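Local coordinates for protein peptidoglycan glycosyltransferase (Atopobium parvulum, PDB 4OVD) that belongs to the penicillin-binding protein family, joining a dimerisation domain to a penicillin-binding domain of the D,D-transpeptidase kind, at residues Y291-V296 / Q412-P417; T493-V498 / E506-V511; I225-K230 / K551-R556; A480-Y485 / V544-F549; R59-D64 / G216-L221. All coordinates share one frame; numbering follows the deposited sequence.

Contacts 1 and 2 form one continuous region, with centres about 10 Å apart: Glu292 O meets Gln495 N at 2.9 Å, and Ser295 OG, of the Ser-X-X-Lys active-site motif, meets Thr493 N at 3.0 Å. A calcium ion is bound here, about 4 Å from the side chain of Thr493. Contacts 3 and 4 share helix 542-556, their centres about 13 Å apart, and Leu227 CD1 packs on Phe549 CE1 at 3.8 Å. Contact 5 lies at the other end of the molecule, about 39 Å from contact 2 between centres, yet strand 219-221 leads straight into helix 225-242 of contact 3, and Asp64 OD2 meets Ile225 N at 3.1 Å.

Contact 1. Residues Y291-V296 / Q412-P417; sequences YEPGSV and QGLAIP
Glu292 sets its CG opposite the backbone N (chi1 -173°) and stays extended through chi2, which carries its carboxylate past CA and CG of Gln412 to the amide of Gly413. Gly413 N donates to Glu292 OE2 at 2.9 Å, descending from above the carboxylate plane. The other oxygen, OE1, bonds to the hydroxyl of Tyr504, so the acid is gripped on both oxygens, as suits a buried glutamate. Beside it the Gln412 amide is turned nearly parallel to the carboxylate (planes 11° apart), with Gln412 CG 3.5 Å from Glu292 OE1. Gly413 has a positive phi (83°), at which a CB would press against the preceding carbonyl O, so glycine fits. At the other end of the contact, Tyr291 and Ile416 make a single antiparallel hydrogen-bonded bridge, Tyr291 N to Ile416 O at 3.0 Å and Ile416 N to Tyr291 O at 2.8 Å. Between these two anchors Pro293 lays its ring across aliphatic branches: CD touches Leu414 CD1 at 3.6 Å and CG touches Ile416 CD1 at 3.9 Å. Leu414 O, buried without a hydrogen-bond partner, is approached by Glu292 CA at 3.4 Å, a weak CH...O contact. The loop thus held leads directly to Ser295, which opens the Ser-X-X-Lys sequence motif at the head of helix 298-307, a hallmark of the active site in penicillin-binding proteins.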
# COMPACT_ATOMS: atom_id res chain seq x y z
N TYR A 291 -3.92 10.70 0.35
CA TYR A 291 -5.30 10.67 0.74
C TYR A 291 -5.35 10.81 2.24
O TYR A 291 -4.35 10.53 2.91
CB TYR A 291 -5.88 9.27 0.42
CG TYR A 291 -5.85 8.96 -1.04
CD1 TYR A 291 -6.86 9.42 -1.90
CD2 TYR A 291 -4.83 8.22 -1.58
CE1 TYR A 291 -6.80 9.19 -3.25
CE2 TYR A 291 -4.76 7.97 -2.95
CZ TYR A 291 -5.76 8.43 -3.77
OH TYR A 291 -5.65 8.19 -5.13
N GLU A 292 -6.51 11.20 2.76
CA GLU A 292 -6.75 11.17 4.22
C GLU A 292 -7.11 9.70 4.41
O GLU A 292 -8.06 9.23 3.81
CB GLU A 292 -7.88 12.11 4.60
CG GLU A 292 -8.01 12.22 6.05
CD GLU A 292 -9.04 13.24 6.44
OE1 GLU A 292 -10.25 12.94 6.32
OE2 GLU A 292 -8.62 14.25 6.99
N PRO A 293 -6.29 8.96 5.18
CA PRO A 293 -6.44 7.53 5.27
C PRO A 293 -7.70 7.09 5.93
O PRO A 293 -8.24 6.08 5.52
CB PRO A 293 -5.18 7.09 6.05
CG PRO A 293 -4.77 8.28 6.81
CD PRO A 293 -5.12 9.44 5.93
N GLY A 294 -8.20 7.83 6.91
CA GLY A 294 -9.43 7.34 7.49
C GLY A 294 -9.23 6.10 8.38
O GLY A 294 -8.12 5.80 8.85
N SER A 295 -10.30 5.34 8.49
CA SER A 295 -10.37 4.26 9.47
C SER A 295 -9.39 3.12 9.37
O SER A 295 -9.10 2.47 10.37
CB SER A 295 -11.86 3.86 9.66
OG SER A 295 -12.44 3.68 8.43
N VAL A 296 -8.78 2.92 8.20
CA VAL A 296 -7.77 1.89 8.10
C VAL A 296 -6.55 2.28 9.02
O VAL A 296 -5.72 1.44 9.47
CB VAL A 296 -7.52 1.75 6.56
CG1 VAL A 296 -6.52 2.75 6.04
CG2 VAL A 296 -7.19 0.38 6.15
N GLN A 412 -7.88 11.10 10.42
CA GLN A 412 -8.20 12.41 9.84
C GLN A 412 -7.15 13.39 10.23
O GLN A 412 -6.47 13.22 11.24
CB GLN A 412 -9.59 12.87 10.20
CG GLN A 412 -10.60 11.85 9.60
CD GLN A 412 -12.06 12.32 9.62
OE1 GLN A 412 -12.35 13.48 9.91
NE2 GLN A 412 -12.98 11.40 9.36
N GLY A 413 -7.01 14.44 9.44
CA GLY A 413 -6.01 15.48 9.69
C GLY A 413 -4.58 15.22 9.22
O GLY A 413 -3.66 15.88 9.66
N LEU A 414 -4.40 14.21 8.37
CA LEU A 414 -3.14 13.93 7.71
C LEU A 414 -3.47 13.35 6.35
O LEU A 414 -4.54 12.83 6.16
CB LEU A 414 -2.28 12.90 8.42
CG LEU A 414 -2.72 11.60 9.09
CD1 LEU A 414 -4.12 11.10 8.94
CD2 LEU A 414 -1.68 10.48 9.08
N ALA A 415 -2.51 13.38 5.46
CA ALA A 415 -2.72 12.85 4.13
C ALA A 415 -1.43 12.17 3.76
O ALA A 415 -0.31 12.81 3.74
CB ALA A 415 -3.02 13.98 3.19
N ILE A 416 -1.57 10.90 3.39
CA ILE A 416 -0.45 10.07 3.06
C ILE A 416 -0.80 9.10 1.96
O ILE A 416 -1.96 8.83 1.72
CB ILE A 416 -0.03 9.25 4.30
CG1 ILE A 416 -1.18 8.38 4.78
CG2 ILE A 416 0.53 10.20 5.36
CD1 ILE A 416 -0.99 7.62 6.10
N PRO A 417 0.21 8.57 1.29
CA PRO A 417 -0.05 7.57 0.30
C PRO A 417 -0.35 6.31 1.04
O PRO A 417 0.24 6.08 2.12
CB PRO A 417 1.31 7.43 -0.43
CG PRO A 417 2.31 7.88 0.55
CD PRO A 417 1.64 8.92 1.38

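Contact 2. Residues T493-V498 / E506-V511; sequences TGQQVV and ENSGFV
The ring of Phe510 and the side-chain amide of Gln495 lie side by side and point the same way, their planes 65° apart, on one face of the sheet. Gln495 CD is 3.8 Å from Phe510 CD1, and the methyl CG2 of Thr493 reaches the same ring atom obliquely at 3.9 Å. On the other face stands Val511, whose CB packs against the bare backbone of Gly494, where a residue without a side chain lets the strands come close; Tyr291 and Asn532 also touch this valine. Gly494 and Val511 form an antiparallel hydrogen-bonded pair, Gly494 N to Val511 O at 2.7 Å and Val511 N to Gly494 O at 2.9 Å. Past the pair Gln495-Phe510, Gln496 N donates to Gly509 O at 2.9 Å. There Ser508 OG, swung opposite its own backbone N (chi1 174°), adds a short 2.5 Å side-chain-to-backbone bond to Gln496 O, and a small polar residue fits that task. The four cross-segment bonds satisfy backbone groups of Gly494, Gln496, Gly509 and Val511, while the exposed Phe510 is partly covered by its neighbours' aliphatic and amide groups.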
# COMPACT_ATOMS: atom_id res chain seq x y z
N THR A 493 -12.74 4.04 5.43
CA THR A 493 -13.38 5.05 4.70
C THR A 493 -12.42 6.23 4.84
O THR A 493 -12.23 6.70 5.95
CB THR A 493 -14.71 5.47 5.32
OG1 THR A 493 -15.58 4.36 5.32
CG2 THR A 493 -15.31 6.60 4.49
N GLY A 494 -11.80 6.64 3.73
CA GLY A 494 -10.90 7.75 3.69
C GLY A 494 -11.40 8.87 2.75
O GLY A 494 -12.55 8.87 2.35
N GLN A 495 -10.59 9.89 2.50
CA GLN A 495 -11.06 10.94 1.64
C GLN A 495 -10.03 11.45 0.67
O GLN A 495 -8.82 11.43 0.90
CB GLN A 495 -11.42 12.15 2.48
CG GLN A 495 -12.47 12.02 3.54
CD GLN A 495 -13.86 12.21 3.02
OE1 GLN A 495 -14.11 12.83 1.97
NE2 GLN A 495 -14.78 11.66 3.75
N GLN A 496 -10.54 11.95 -0.43
CA GLN A 496 -9.72 12.62 -1.39
C GLN A 496 -9.30 14.00 -0.82
O GLN A 496 -9.99 14.62 -0.01
CB GLN A 496 -10.47 12.83 -2.70
CG GLN A 496 -10.65 11.47 -3.33
CD GLN A 496 -10.81 11.56 -4.80
OE1 GLN A 496 -11.63 12.35 -5.32
NE2 GLN A 496 -9.99 10.78 -5.51
N VAL A 497 -8.15 14.46 -1.23
CA VAL A 497 -7.64 15.75 -0.71
C VAL A 497 -7.02 16.58 -1.79
O VAL A 497 -6.77 16.07 -2.87
CB VAL A 497 -6.55 15.49 0.36
CG1 VAL A 497 -7.11 14.61 1.48
CG2 VAL A 497 -5.29 14.88 -0.21
N VAL A 498 -6.80 17.86 -1.51
CA VAL A 498 -6.09 18.74 -2.41
C VAL A 498 -4.66 18.21 -2.30
O VAL A 498 -4.08 18.22 -1.19
CB VAL A 498 -6.18 20.18 -1.93
CG1 VAL A 498 -5.30 21.08 -2.77
CG2 VAL A 498 -7.64 20.60 -1.93
N GLU A 506 -16.11 20.13 1.26
CA GLU A 506 -17.37 19.40 1.38
C GLU A 506 -17.59 18.34 0.31
O GLU A 506 -18.19 17.32 0.59
CB GLU A 506 -18.53 20.42 1.31
CG GLU A 506 -19.89 19.88 1.74
CD GLU A 506 -19.92 19.51 3.21
OE1 GLU A 506 -20.90 18.85 3.64
OE2 GLU A 506 -18.97 19.87 3.95
N ASN A 507 -17.11 18.57 -0.90
CA ASN A 507 -17.36 17.60 -1.97
C ASN A 507 -16.29 16.58 -2.23
O ASN A 507 -16.26 15.94 -3.28
CB ASN A 507 -17.78 18.34 -3.25
CG ASN A 507 -19.11 19.05 -3.08
OD1 ASN A 507 -19.19 20.26 -3.21
ND2 ASN A 507 -20.14 18.30 -2.65
N SER A 508 -15.42 16.39 -1.25
CA SER A 508 -14.33 15.43 -1.40
C SER A 508 -14.96 14.04 -1.53
O SER A 508 -15.79 13.67 -0.70
CB SER A 508 -13.45 15.43 -0.15
OG SER A 508 -12.49 14.41 -0.25
N GLY A 509 -14.53 13.27 -2.53
CA GLY A 509 -15.00 11.91 -2.68
C GLY A 509 -14.43 11.02 -1.57
O GLY A 509 -13.29 11.33 -1.02
N PHE A 510 -15.22 9.97 -1.20
CA PHE A 510 -14.73 8.95 -0.23
C PHE A 510 -13.90 7.87 -0.86
O PHE A 510 -14.15 7.40 -1.99
CB PHE A 510 -15.88 8.26 0.51
CG PHE A 510 -16.83 9.19 1.17
CD1 PHE A 510 -16.61 9.64 2.46
CD2 PHE A 510 -17.96 9.64 0.48
CE1 PHE A 510 -17.51 10.53 3.06
CE2 PHE A 510 -18.85 10.53 1.07
CZ PHE A 510 -18.62 10.97 2.37
N VAL A 511 -13.00 7.33 -0.07
CA VAL A 511 -12.12 6.29 -0.54
C VAL A 511 -12.49 5.08 0.29
O VAL A 511 -12.56 5.17 1.54
CB VAL A 511 -10.66 6.68 -0.27
CG1 VAL A 511 -9.72 5.53 -0.62
CG2 VAL A 511 -10.31 7.92 -1.08

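Contact 3. Residues I225-K230 / K551-R556; sequences IELQKK and KDAATR
Leu227 fills the close-packed part of the contact, straddling Ala553 with both methyls: CD1 lies 3.7 Å from Ala553 CA and CD2 lies 3.8 Å from Ala553 CB. The small alanine lets a branched leucine settle against the helix backbone, and Leu227 also leans on Tyr261 and Ala262 of the neighbouring strand. Segments 225-230 and 551-556 run antiparallel, at 167° and 10.3 Å between axes. Their helices pack beside each other against the five-stranded antiparallel sheet of the penicillin-binding domain, one preceding its strand 248-253 and the other following strand 525-532. Away from the leucine the contact becomes looser and polar. Lys230, whose aliphatic stem can pack where its charge does not pair, passes the methylene of Asp552 at about a right angle, CD to CB 3.8 Å, but its NZ stays 4.3 Å from Asp552 OD2, beyond a salt bridge; that oxygen is bonded to Gln234. At the other end Arg556, long enough to span the gap, bends at chi2 (71°) and brings NE to within 3.3 Å of Glu226 CB. Its guanidinium is paired with Asp224, which also accepts the backbone N of Leu227, while the carboxylate of exposed Glu226 leads away, OE1 lying 5.2 Å from Arg556 NH2.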
# COMPACT_ATOMS: atom_id res chain seq x y z
N ILE A 225 3.65 -12.42 -12.72
CA ILE A 225 2.95 -11.80 -13.84
C ILE A 225 1.53 -12.25 -14.02
O ILE A 225 0.69 -11.45 -14.41
CB ILE A 225 3.75 -11.94 -15.15
CG1 ILE A 225 3.27 -10.93 -16.21
CG2 ILE A 225 3.78 -13.40 -15.59
CD1 ILE A 225 3.53 -9.51 -15.81
N GLU A 226 1.25 -13.51 -13.75
CA GLU A 226 -0.14 -13.97 -13.85
C GLU A 226 -1.03 -13.34 -12.76
O GLU A 226 -2.19 -13.01 -12.97
CB GLU A 226 -0.20 -15.51 -13.78
CG GLU A 226 -1.31 -16.06 -14.65
CD GLU A 226 -1.10 -15.78 -16.14
OE1 GLU A 226 0.06 -15.73 -16.62
OE2 GLU A 226 -2.12 -15.63 -16.85
N LEU A 227 -0.45 -13.10 -11.58
CA LEU A 227 -1.19 -12.45 -10.51
C LEU A 227 -1.36 -10.97 -10.82
O LEU A 227 -2.32 -10.32 -10.44
CB LEU A 227 -0.46 -12.65 -9.19
CG LEU A 227 -1.33 -12.21 -8.04
CD1 LEU A 227 -2.65 -12.98 -8.09
CD2 LEU A 227 -0.56 -12.47 -6.75
N GLN A 228 -0.44 -10.43 -11.58
CA GLN A 228 -0.52 -9.04 -11.96
C GLN A 228 -1.67 -8.86 -12.89
O GLN A 228 -2.41 -7.91 -12.80
CB GLN A 228 0.81 -8.60 -12.60
CG GLN A 228 0.82 -7.18 -13.06
CD GLN A 228 0.71 -6.22 -11.93
OE1 GLN A 228 1.11 -6.53 -10.78
NE2 GLN A 228 0.19 -5.03 -12.22
N LYS A 229 -1.89 -9.82 -13.76
CA LYS A 229 -2.99 -9.73 -14.72
C LYS A 229 -4.35 -9.75 -14.05
O LYS A 229 -5.28 -9.06 -14.45
CB LYS A 229 -2.85 -10.91 -15.69
CG LYS A 229 -3.90 -10.99 -16.77
CD LYS A 229 -3.73 -12.31 -17.51
CE LYS A 229 -4.72 -12.45 -18.65
NZ LYS A 229 -4.43 -11.38 -19.64
N LYS A 230 -4.49 -10.63 -13.08
CA LYS A 230 -5.71 -10.71 -12.29
C LYS A 230 -5.90 -9.43 -11.50
O LYS A 230 -7.02 -8.94 -11.41
CB LYS A 230 -5.63 -11.85 -11.29
CG LYS A 230 -5.59 -13.23 -11.90
CD LYS A 230 -5.47 -14.28 -10.80
CE LYS A 230 -5.34 -15.66 -11.38
NZ LYS A 230 -6.56 -15.91 -12.18
N LYS A 551 -7.82 -14.53 -2.54
CA LYS A 551 -8.05 -15.98 -2.74
C LYS A 551 -7.20 -16.39 -3.92
O LYS A 551 -6.36 -17.30 -3.79
CB LYS A 551 -9.55 -16.19 -3.01
CG LYS A 551 -9.99 -17.53 -3.54
CD LYS A 551 -9.61 -18.63 -2.60
CE LYS A 551 -10.24 -19.93 -3.09
NZ LYS A 551 -9.73 -21.09 -2.32
N ASP A 552 -7.37 -15.69 -5.05
CA ASP A 552 -6.55 -15.94 -6.24
C ASP A 552 -5.09 -15.74 -5.95
O ASP A 552 -4.28 -16.44 -6.48
CB ASP A 552 -6.92 -15.00 -7.38
CG ASP A 552 -8.32 -15.23 -7.90
OD1 ASP A 552 -8.97 -16.18 -7.42
OD2 ASP A 552 -8.76 -14.44 -8.74
N ALA A 553 -4.72 -14.75 -5.14
CA ALA A 553 -3.31 -14.60 -4.84
C ALA A 553 -2.85 -15.84 -4.06
O ALA A 553 -1.77 -16.37 -4.32
CB ALA A 553 -3.05 -13.34 -4.03
N ALA A 554 -3.64 -16.29 -3.08
CA ALA A 554 -3.27 -17.47 -2.29
C ALA A 554 -3.22 -18.77 -3.10
O ALA A 554 -2.39 -19.63 -2.84
CB ALA A 554 -4.23 -17.62 -1.13
N THR A 555 -4.08 -18.94 -4.09
CA THR A 555 -4.02 -20.19 -4.82
C THR A 555 -2.71 -20.14 -5.65
O THR A 555 -1.83 -21.00 -5.53
CB THR A 555 -5.24 -20.44 -5.74
OG1 THR A 555 -5.11 -19.69 -6.95
CG2 THR A 555 -6.55 -20.10 -5.05
N ARG A 556 -2.57 -19.10 -6.45
CA ARG A 556 -1.40 -18.88 -7.26
C ARG A 556 -0.10 -19.07 -6.47
O ARG A 556 0.88 -19.50 -7.03
CB ARG A 556 -1.43 -17.46 -7.83
CG ARG A 556 -0.35 -17.13 -8.85
CD ARG A 556 -0.57 -17.84 -10.19
NE ARG A 556 0.45 -17.44 -11.16
CZ ARG A 556 1.48 -18.18 -11.57
NH1 ARG A 556 1.63 -19.43 -11.18
NH2 ARG A 556 2.35 -17.67 -12.43

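Contact 4. Residues A480-Y485 / V544-F549; sequences AGIYGY and VVFSQF
The loop carrying Ala480 comes within 4.6 Å of helix 542-556, measured from Ala480 CA to Ser547 CA, and then departs through a type II turn from Ile482 to Tyr485, in which Gly484 suits the third position with its positive phi. Four side chains and three carbonyl oxygens carry the contact. Phe546 holds its CG opposite the backbone N (chi1 168°), which swings the ring out beside Ala480. Ala480 O comes to the ring's edge, near its plane, 3.6 Å from CE1, and the Ala480 methyl lies 3.8 Å from CD1. A residue this small allows the loop backbone to reach the aromatic edge. Ile482 extends over the helix at about a right angle to Phe546: its CD1 stands 4.0 Å from Phe546 CE1, while CG1 rests 3.6 Å from Ser547 O. Ser547 turns only its CB to the loop, 3.6 Å from Gly481 O. With chi1 at 56° its hydroxyl folds back on the helix and donates to Val544 O at 2.7 Å; a weak bond to Arg479 O ties it to the residue just before Ala480. Phe546 is also packed edge-to-face on Phe514, and Val527 and Val529 of the sheet touch it, so the loop and helix close over the hydrophobic core of the penicillin-binding domain. The segments are joined by dispersion and by carbonyl oxygens turned toward C-H groups, slightly positive at an aromatic rim, an attraction probably modest in strength. With no polar bond between the segments, the fit of surfaces probably does most of the work.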
# COMPACT_ATOMS: atom_id res chain seq x y z
N ALA A 480 -14.82 -9.78 3.59
CA ALA A 480 -13.43 -10.05 3.18
C ALA A 480 -13.06 -11.47 3.55
O ALA A 480 -12.04 -11.98 3.10
CB ALA A 480 -12.47 -9.08 3.81
N GLY A 481 -13.87 -12.14 4.35
CA GLY A 481 -13.56 -13.54 4.70
C GLY A 481 -13.42 -14.46 3.51
O GLY A 481 -14.03 -14.26 2.48
N ILE A 482 -12.56 -15.47 3.62
CA ILE A 482 -12.33 -16.40 2.53
C ILE A 482 -12.39 -17.80 3.12
O ILE A 482 -11.60 -18.15 4.03
CB ILE A 482 -10.94 -16.24 1.86
CG1 ILE A 482 -10.68 -14.79 1.38
CG2 ILE A 482 -10.84 -17.22 0.69
CD1 ILE A 482 -9.22 -14.51 1.12
N TYR A 483 -13.33 -18.59 2.61
CA TYR A 483 -13.55 -19.95 3.06
C TYR A 483 -12.24 -20.75 3.10
O TYR A 483 -11.54 -20.79 2.10
CB TYR A 483 -14.54 -20.65 2.14
CG TYR A 483 -14.85 -22.04 2.66
CD1 TYR A 483 -15.52 -22.21 3.88
CD2 TYR A 483 -14.43 -23.17 1.96
CE1 TYR A 483 -15.77 -23.49 4.37
CE2 TYR A 483 -14.69 -24.44 2.44
CZ TYR A 483 -15.36 -24.59 3.64
OH TYR A 483 -15.60 -25.86 4.08
N GLY A 484 -11.91 -21.34 4.25
CA GLY A 484 -10.68 -22.14 4.45
C GLY A 484 -9.43 -21.37 4.93
O GLY A 484 -8.39 -21.98 5.20
N TYR A 485 -9.51 -20.04 5.06
CA TYR A 485 -8.34 -19.28 5.47
C TYR A 485 -8.64 -18.38 6.64
O TYR A 485 -9.77 -18.12 6.94
CB TYR A 485 -7.89 -18.39 4.31
CG TYR A 485 -7.41 -19.15 3.08
CD1 TYR A 485 -8.29 -19.58 2.10
CD2 TYR A 485 -6.06 -19.39 2.90
CE1 TYR A 485 -7.82 -20.26 0.98
CE2 TYR A 485 -5.59 -20.05 1.81
CZ TYR A 485 -6.47 -20.49 0.86
OH TYR A 485 -5.93 -21.13 -0.19
N VAL A 544 -15.13 -6.89 -0.51
CA VAL A 544 -15.61 -7.92 -1.46
C VAL A 544 -14.55 -8.22 -2.51
O VAL A 544 -14.27 -9.39 -2.83
CB VAL A 544 -16.92 -7.50 -2.13
CG1 VAL A 544 -17.32 -8.45 -3.25
CG2 VAL A 544 -18.04 -7.42 -1.11
N VAL A 545 -13.91 -7.16 -3.02
CA VAL A 545 -12.86 -7.32 -3.99
C VAL A 545 -11.71 -8.07 -3.36
O VAL A 545 -11.13 -8.95 -3.97
CB VAL A 545 -12.37 -5.93 -4.50
CG1 VAL A 545 -11.18 -6.09 -5.41
CG2 VAL A 545 -13.49 -5.18 -5.20
N PHE A 546 -11.37 -7.75 -2.13
CA PHE A 546 -10.27 -8.47 -1.45
C PHE A 546 -10.51 -9.98 -1.37
O PHE A 546 -9.59 -10.79 -1.61
CB PHE A 546 -10.08 -7.92 -0.03
CG PHE A 546 -9.17 -8.77 0.85
CD1 PHE A 546 -9.62 -9.95 1.40
CD2 PHE A 546 -7.87 -8.34 1.18
CE1 PHE A 546 -8.81 -10.71 2.22
CE2 PHE A 546 -7.06 -9.08 2.02
CZ PHE A 546 -7.53 -10.26 2.56
N SER A 547 -11.73 -10.38 -1.00
CA SER A 547 -12.01 -11.81 -0.85
C SER A 547 -11.69 -12.58 -2.11
O SER A 547 -11.12 -13.65 -2.02
CB SER A 547 -13.44 -12.15 -0.36
OG SER A 547 -14.44 -11.59 -1.19
N GLN A 548 -12.07 -12.04 -3.26
CA GLN A 548 -11.80 -12.68 -4.53
C GLN A 548 -10.33 -12.56 -4.96
O GLN A 548 -9.69 -13.55 -5.32
CB GLN A 548 -12.72 -12.13 -5.62
CG GLN A 548 -12.39 -12.63 -7.04
CD GLN A 548 -12.41 -14.16 -7.27
OE1 GLN A 548 -11.97 -14.64 -8.34
NE2 GLN A 548 -12.93 -14.92 -6.31
N PHE A 549 -9.73 -11.38 -4.85
CA PHE A 549 -8.39 -11.29 -5.28
C PHE A 549 -7.37 -11.98 -4.32
O PHE A 549 -6.39 -12.61 -4.74
CB PHE A 549 -8.01 -9.83 -5.55
CG PHE A 549 -6.61 -9.68 -5.94
CD1 PHE A 549 -6.20 -10.03 -7.20
CD2 PHE A 549 -5.68 -9.19 -5.03
CE1 PHE A 549 -4.87 -9.93 -7.57
CE2 PHE A 549 -4.36 -9.10 -5.38
CZ PHE A 549 -3.95 -9.46 -6.66

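Contact 5. Residues R59-D64 / G216-L221; sequences RGTIYD and GQDIVL
Parallel pairing of strands 62-63 and 219-221 sits inside a mixed sheet, where Ile62 is matched with Ile219 and Tyr63 with Val220. The backbones are sewn together by Ile219 N to Thr61 O, Tyr63 N to Ile219 O and Leu221 N to Tyr63 O, each 2.8 Å. Before the strands begin, the CA atoms of Gly60 and Gly216 come within 4.1 Å, a closeness bare backbones permit. Asp218 then takes over with its side chain: OD1 accepts Thr61 N at 2.7 Å, on its anti side and 29° out of the carboxylate plane. OD2 accepts a 2.7 Å bond from a water that also bonds Thr61 OG1 and Tyr63 OH; two oxygens let one aspartate serve an amide and a water at once. Strand 69-74 flanks one strand here and 440-443 the other, and the two faces differ. On the Ile62 face, Ile62 CG2 packs on both Ile219 CG2 and Leu221 CD1 at 3.6 Å; branched aliphatics suit this buried side. On the Tyr63 face, Val220 CG2 meets Tyr63 CD2 at 4.2 Å, Asp218 CB meets the ring edge in plane (carboxylate 84° to the ring), and Thr61 CG2 lies 3.5 Å above the ring plane, offset toward the rim.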
# COMPACT_ATOMS: atom_id res chain seq x y z
N ARG A 59 19.61 -3.01 -23.20
CA ARG A 59 19.32 -2.81 -21.78
C ARG A 59 19.16 -4.16 -21.18
O ARG A 59 18.74 -5.14 -21.85
CB ARG A 59 17.98 -2.08 -21.49
CG ARG A 59 17.86 -0.66 -21.93
CD ARG A 59 16.45 -0.10 -21.75
NE ARG A 59 15.95 0.14 -20.38
CZ ARG A 59 16.32 1.19 -19.66
NH1 ARG A 59 17.28 1.96 -20.10
NH2 ARG A 59 15.80 1.44 -18.46
N GLY A 60 19.38 -4.17 -19.88
CA GLY A 60 19.19 -5.37 -19.08
C GLY A 60 17.76 -5.88 -19.19
O GLY A 60 16.82 -5.14 -19.42
N THR A 61 17.62 -7.19 -18.99
CA THR A 61 16.37 -7.87 -19.10
C THR A 61 15.67 -7.79 -17.72
O THR A 61 16.34 -7.72 -16.68
CB THR A 61 16.64 -9.32 -19.55
OG1 THR A 61 17.13 -9.31 -20.89
CG2 THR A 61 15.37 -10.20 -19.50
N ILE A 62 14.35 -7.73 -17.74
CA ILE A 62 13.55 -7.69 -16.52
C ILE A 62 12.76 -8.99 -16.47
O ILE A 62 11.99 -9.26 -17.39
CB ILE A 62 12.60 -6.46 -16.44
CG1 ILE A 62 13.43 -5.17 -16.55
CG2 ILE A 62 11.79 -6.54 -15.15
CD1 ILE A 62 12.71 -3.85 -16.50
N TYR A 63 13.03 -9.81 -15.44
CA TYR A 63 12.35 -11.06 -15.21
C TYR A 63 11.34 -10.95 -14.08
O TYR A 63 11.54 -10.17 -13.16
CB TYR A 63 13.37 -12.11 -14.75
CG TYR A 63 14.44 -12.43 -15.77
CD1 TYR A 63 14.23 -13.33 -16.81
CD2 TYR A 63 15.68 -11.83 -15.67
CE1 TYR A 63 15.23 -13.61 -17.74
CE2 TYR A 63 16.67 -12.08 -16.59
CZ TYR A 63 16.47 -12.99 -17.60
OH TYR A 63 17.55 -13.21 -18.47
N ASP A 64 10.27 -11.72 -14.13
CA ASP A 64 9.35 -11.76 -13.01
C ASP A 64 9.87 -12.88 -12.05
O ASP A 64 10.90 -13.49 -12.32
CB ASP A 64 7.90 -11.98 -13.47
CG ASP A 64 7.53 -13.45 -13.62
OD1 ASP A 64 8.41 -14.35 -13.76
OD2 ASP A 64 6.30 -13.68 -13.66
N GLY A 216 23.16 -3.70 -20.38
CA GLY A 216 22.74 -3.42 -19.03
C GLY A 216 22.63 -4.70 -18.22
O GLY A 216 22.65 -5.78 -18.77
N GLN A 217 22.49 -4.54 -16.92
CA GLN A 217 22.35 -5.67 -16.01
C GLN A 217 20.91 -6.13 -15.87
O GLN A 217 19.98 -5.33 -15.76
CB GLN A 217 22.87 -5.30 -14.64
CG GLN A 217 24.38 -5.38 -14.54
CD GLN A 217 24.87 -5.12 -13.12
OE1 GLN A 217 24.42 -4.17 -12.44
NE2 GLN A 217 25.81 -5.95 -12.67
N ASP A 218 20.73 -7.42 -15.85
CA ASP A 218 19.41 -8.02 -15.68
C ASP A 218 18.87 -7.78 -14.29
O ASP A 218 19.64 -7.56 -13.34
CB ASP A 218 19.47 -9.50 -15.98
CG ASP A 218 19.87 -9.76 -17.40
OD1 ASP A 218 19.65 -8.84 -18.23
OD2 ASP A 218 20.42 -10.83 -17.69
N ILE A 219 17.55 -7.71 -14.21
CA ILE A 219 16.88 -7.45 -12.96
C ILE A 219 15.79 -8.49 -12.79
O ILE A 219 15.11 -8.83 -13.77
CB ILE A 219 16.26 -6.04 -13.01
CG1 ILE A 219 16.74 -5.19 -11.87
CG2 ILE A 219 14.77 -6.03 -13.24
CD1 ILE A 219 18.25 -5.01 -11.92
N VAL A 220 15.69 -9.06 -11.59
CA VAL A 220 14.61 -9.99 -11.29
C VAL A 220 13.67 -9.36 -10.29
O VAL A 220 14.09 -8.89 -9.25
CB VAL A 220 15.08 -11.33 -10.66
CG1 VAL A 220 13.89 -12.26 -10.47
CG2 VAL A 220 16.16 -11.97 -11.52
N LEU A 221 12.39 -9.34 -10.62
CA LEU A 221 11.38 -8.77 -9.76
C LEU A 221 10.58 -9.78 -8.99
O LEU A 221 10.44 -10.95 -9.37
CB LEU A 221 10.38 -8.00 -10.60
CG LEU A 221 10.96 -6.95 -11.56
CD1 LEU A 221 9.78 -6.23 -12.21
CD2 LEU A 221 11.87 -5.94 -10.90
O HOH W 1 19.25 -11.36 -20.11